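Local coordinates for spore coat polysaccharide biosynthesis protein SpsE (Bacillus subtilis, PDB 1VLI) that takes part in building the polysaccharide of the spore coat, probably as an enzyme of the N-acylneuraminate-9-phosphate synthase type, at residues Ser204-Ser207 with Val208-Met211; His248-Ile251 with Asp252-Leu255. All blocks are in the same frame, centred on the assembly; numbering follows the deposited sequence.

Both contacts are local turns in the connections of one TIM barrel, with centres about 28 Å apart and no touch between them. Contact 1 is partly buried: it turns the chain into helix 208-215, on the way from strand 188-193 to strand 220-225, and its aliphatic side chains pack on the barrel wall. Contact 2 lies at the surface, in the loop that follows strand 244-248, the final barrel strand, whose last residue, His-248, binds zinc. Their chemistry differs accordingly. Contact 1 relies on main-chain carbonyls that start a helix and on leucine and isoleucine facing the barrel, whereas contact 2 relies on hydroxyl and carboxylate side chains that hold main-chain N-H groups in a helix-free loop.

Contact 1: Ser204-Ser207 with Val208-Met211; sequences SNLS and VIPM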
loop_
_atom_site.group_PDB
_atom_site.type_symbol
_atom_site.label_atom_id
_atom_site.label_comp_id
_atom_site.label_asym_id
_atom_site.label_seq_id
_atom_site.Cartn_x
_atom_site.Cartn_y
_atom_site.Cartn_z
ATOM N N SER A 204 15.453 8.125 -4.628
ATOM C CA SER A 204 15.156 7.474 -3.347
ATOM C C SER A 204 14.652 8.436 -2.269
ATOM O O SER A 204 13.764 8.075 -1.489
ATOM C CB SER A 204 16.393 6.759 -2.827
ATOM O OG SER A 204 16.886 5.876 -3.811
ATOM N N ASN A 205 15.240 9.636 -2.224
ATOM C CA ASN A 205 15.041 10.592 -1.145
ATOM C C ASN A 205 14.954 9.950 0.237
ATOM O O ASN A 205 13.987 10.163 0.956
ATOM C CB ASN A 205 13.811 11.463 -1.411
ATOM C CG ASN A 205 14.007 12.395 -2.599
ATOM O OD1 ASN A 205 14.847 13.341 -2.578
ATOM N ND2 ASN A 205 13.230 12.150 -3.646
ATOM N N LEU A 206 15.976 9.195 0.615
ATOM C CA LEU A 206 15.987 8.501 1.915
ATOM C C LEU A 206 16.001 9.399 3.168
ATOM O O LEU A 206 15.647 8.940 4.263
ATOM C CB LEU A 206 17.134 7.488 1.972
ATOM C CG LEU A 206 17.180 6.351 0.952
ATOM C CD1 LEU A 206 18.134 5.258 1.417
ATOM C CD2 LEU A 206 15.793 5.761 0.751
ATOM N N SER A 207 16.409 10.673 3.027
ATOM C CA SER A 207 16.342 11.581 4.180
ATOM C C SER A 207 14.889 11.742 4.674
ATOM O O SER A 207 14.651 12.232 5.766
ATOM C CB SER A 207 16.995 12.940 3.887
ATOM O OG SER A 207 16.476 13.460 2.687
ATOM N N VAL A 208 13.928 11.282 3.883
ATOM C CA VAL A 208 12.546 11.304 4.269
ATOM C C VAL A 208 12.246 10.379 5.442
ATOM O O VAL A 208 11.351 10.660 6.255
ATOM C CB VAL A 208 11.659 10.928 3.075
ATOM C CG1 VAL A 208 10.237 10.526 3.518
ATOM C CG2 VAL A 208 11.613 12.058 2.079
ATOM N N ILE A 209 12.985 9.269 5.530
ATOM C CA ILE A 209 12.751 8.290 6.585
ATOM C C ILE A 209 12.922 8.859 8.015
ATOM O O ILE A 209 11.948 8.818 8.766
ATOM C CB ILE A 209 13.588 7.003 6.340
ATOM C CG1 ILE A 209 13.038 6.261 5.113
ATOM C CG2 ILE A 209 13.594 6.116 7.601
ATOM C CD1 ILE A 209 13.898 5.044 4.676
ATOM N N PRO A 210 14.108 9.371 8.403
ATOM C CA PRO A 210 14.230 10.114 9.679
ATOM C C PRO A 210 13.285 11.284 9.888
ATOM O O PRO A 210 12.815 11.474 11.007
ATOM C CB PRO A 210 15.716 10.560 9.745
ATOM C CG PRO A 210 16.281 10.301 8.420
ATOM C CD PRO A 210 15.427 9.196 7.757
HETATM N N MSE A 211 12.970 12.043 8.843
HETATM C CA MSE A 211 12.016 13.130 8.964
HETATM C C MSE A 211 10.658 12.578 9.419
HETATM O O MSE A 211 10.089 13.053 10.412
HETATM C CB MSE A 211 11.860 13.827 7.618
HETATM C CG MSE A 211 11.021 15.071 7.651
HETATM SE SE MSE A 211 9.138 14.741 7.490
HETATM C CE MSE A 211 9.031 14.195 5.534
#
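The flat carbonyl group of Leu-206 has the N-H of Ile-209 above its plane, 53° out of it, and Ile-209 N to Leu-206 O is a 3.0 Å hydrogen bond. The puckered ring of Pro-210 approaches the same oxygen, CD lying 3.5 Å from Leu-206 O, while its CG is 3.7 Å from Ser-207 O. A type I beta turn from Asn-205 to Val-208 leads into helix 208-215 of the TIM barrel; the Ile-209 bond is the next i to i+3 bond along. Proline suits the first helical turn, where its missing N-H costs little. Asn-205 opens the turn with a positive phi, a left-handed conformation that asparagine tolerates well, and its amide is held outside the turn by OD1 bonding to Ser-298 N. The turn's closing bond runs from Val-208 N to Asn-205 O, although the position of that nitrogen is less sure. On the barrel side, Leu-206 and Ile-209 both touch Phe-223 of strand 220-225, and Leu-206 CD2 comes within 4.4 Å of Ile-209 CD1; branched aliphatic chains suit this buried side. Ser-207, partly exposed, sends its OG to Leu-296 O. In Val-208, CG2 stands beside the backbone N and anti to the carbonyl carbon, which brings that methyl to 3.2 Å from Asn-205 O and 4.2 Å from Asn-205 CB.

Contact 2: His248-Ile251 with Asp252-Leu255; sequences HFTI and DKNL
Thr-250 OG1 is shared by two groups: the N-H of Asp-252 points almost straight at it (174°), though at 3.3 Å between Asp-252 N and Thr-250 OG1 the bond is weak, and His-260 ND1 forms a second hydrogen bond with it. Its chi1 of 176° turns OG1 opposite the residue's own backbone N and next to its carbonyl carbon, toward the following residues, and the methyl CG2 meets Lys-253 CG at 4.0 Å. Asp-252 then begins a type I turn to Leu-255, four residues after the zinc ligand His-248. Asp-252 OD1 accepts from Asn-254 N at 3.1 Å, an Asx turn in which the donor stands 61° out of the carboxylate plane; a short acidic chain is well suited to this. Ile-251 CG2 packs 3.8 Å from Leu-255 CD1, the two chains running alongside in the same direction, and Ile-251 also rests on Ala-48 of helix 43-56. Lys-253 bends at its last two torsions, and its NZ hydrogen-bonds to Ala-263 O. With an alanine at Thr-250 the hydroxyl is gone, and Asp-252 N-H and His-260 would probably lose their shared partner, letting the bend shift more easily. Thr-250 OG1 is thus probably positioned chiefly by His-260, while the Asx turn and the Leu-255 N to Asp-252 O bond fix the turn itself.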
loop_
_atom_site.group_PDB
_atom_site.type_symbol
_atom_site.label_atom_id
_atom_site.label_comp_id
_atom_site.label_asym_id
_atom_site.label_seq_id
_atom_site.Cartn_x
_atom_site.Cartn_y
_atom_site.Cartn_z
ATOM N N HIS A 248 10.220 -6.177 -4.394
ATOM C CA HIS A 248 9.664 -7.160 -5.338
ATOM C C HIS A 248 10.681 -8.270 -5.591
ATOM O O HIS A 248 11.903 -8.012 -5.652
ATOM C CB HIS A 248 9.306 -6.542 -6.679
ATOM C CG HIS A 248 8.211 -5.526 -6.607
ATOM N ND1 HIS A 248 7.005 -5.693 -7.248
ATOM C CD2 HIS A 248 8.142 -4.324 -5.980
ATOM C CE1 HIS A 248 6.236 -4.642 -7.017
ATOM N NE2 HIS A 248 6.902 -3.795 -6.252
ATOM N N PHE A 249 10.169 -9.498 -5.715
ATOM C CA PHE A 249 10.982 -10.610 -6.150
ATOM C C PHE A 249 10.228 -11.493 -7.139
ATOM O O PHE A 249 9.001 -11.465 -7.215
ATOM C CB PHE A 249 11.485 -11.429 -4.959
ATOM C CG PHE A 249 10.490 -12.424 -4.421
ATOM C CD1 PHE A 249 9.382 -11.994 -3.705
ATOM C CD2 PHE A 249 10.689 -13.793 -4.602
ATOM C CE1 PHE A 249 8.474 -12.891 -3.186
ATOM C CE2 PHE A 249 9.786 -14.728 -4.084
ATOM C CZ PHE A 249 8.670 -14.285 -3.381
ATOM N N THR A 250 10.984 -12.252 -7.915
ATOM C CA THR A 250 10.414 -13.173 -8.874
ATOM C C THR A 250 11.188 -14.467 -8.761
ATOM O O THR A 250 12.130 -14.552 -7.985
ATOM C CB THR A 250 10.483 -12.602 -10.303
ATOM O OG1 THR A 250 10.002 -13.585 -11.229
ATOM C CG2 THR A 250 11.952 -12.373 -10.735
ATOM N N ILE A 251 10.784 -15.466 -9.531
ATOM C CA ILE A 251 11.435 -16.766 -9.517
ATOM C C ILE A 251 12.494 -16.807 -10.616
ATOM O O ILE A 251 13.442 -17.601 -10.557
ATOM C CB ILE A 251 10.348 -17.916 -9.627
ATOM C CG1 ILE A 251 10.763 -19.144 -8.827
ATOM C CG2 ILE A 251 9.935 -18.269 -11.080
ATOM C CD1 ILE A 251 10.569 -18.979 -7.341
ATOM N N ASP A 252 12.334 -15.916 -11.598
ATOM C CA ASP A 252 13.199 -15.844 -12.785
ATOM C C ASP A 252 12.999 -14.505 -13.505
ATOM O O ASP A 252 11.922 -14.241 -14.039
ATOM C CB ASP A 252 12.889 -17.022 -13.729
ATOM C CG ASP A 252 13.560 -16.901 -15.086
ATOM O OD1 ASP A 252 14.512 -16.108 -15.246
ATOM O OD2 ASP A 252 13.199 -17.584 -16.063
ATOM N N LYS A 253 14.048 -13.683 -13.534
ATOM C CA LYS A 253 13.974 -12.296 -14.043
ATOM C C LYS A 253 13.683 -12.186 -15.545
ATOM O O LYS A 253 13.278 -11.126 -16.037
ATOM C CB LYS A 253 15.265 -11.535 -13.715
ATOM C CG LYS A 253 15.473 -11.243 -12.230
ATOM C CD LYS A 253 16.921 -10.863 -11.901
ATOM C CE LYS A 253 17.279 -9.448 -12.338
ATOM N NZ LYS A 253 16.499 -8.412 -11.613
ATOM N N ASN A 254 13.901 -13.279 -16.271
ATOM C CA ASN A 254 13.753 -13.265 -17.723
ATOM C C ASN A 254 12.362 -13.680 -18.205
ATOM O O ASN A 254 12.082 -13.591 -19.403
ATOM C CB ASN A 254 14.861 -14.088 -18.405
ATOM C CG ASN A 254 16.250 -13.490 -18.194
ATOM O OD1 ASN A 254 17.182 -14.195 -17.807
ATOM N ND2 ASN A 254 16.388 -12.180 -18.429
ATOM N N LEU A 255 11.500 -14.112 -17.278
ATOM C CA LEU A 255 10.098 -14.430 -17.593
ATOM C C LEU A 255 9.419 -13.216 -18.239
ATOM O O LEU A 255 9.731 -12.081 -17.867
ATOM C CB LEU A 255 9.347 -14.917 -16.343
ATOM C CG LEU A 255 9.693 -16.343 -15.864
ATOM C CD1 LEU A 255 9.240 -16.594 -14.436
ATOM C CD2 LEU A 255 9.135 -17.416 -16.796
#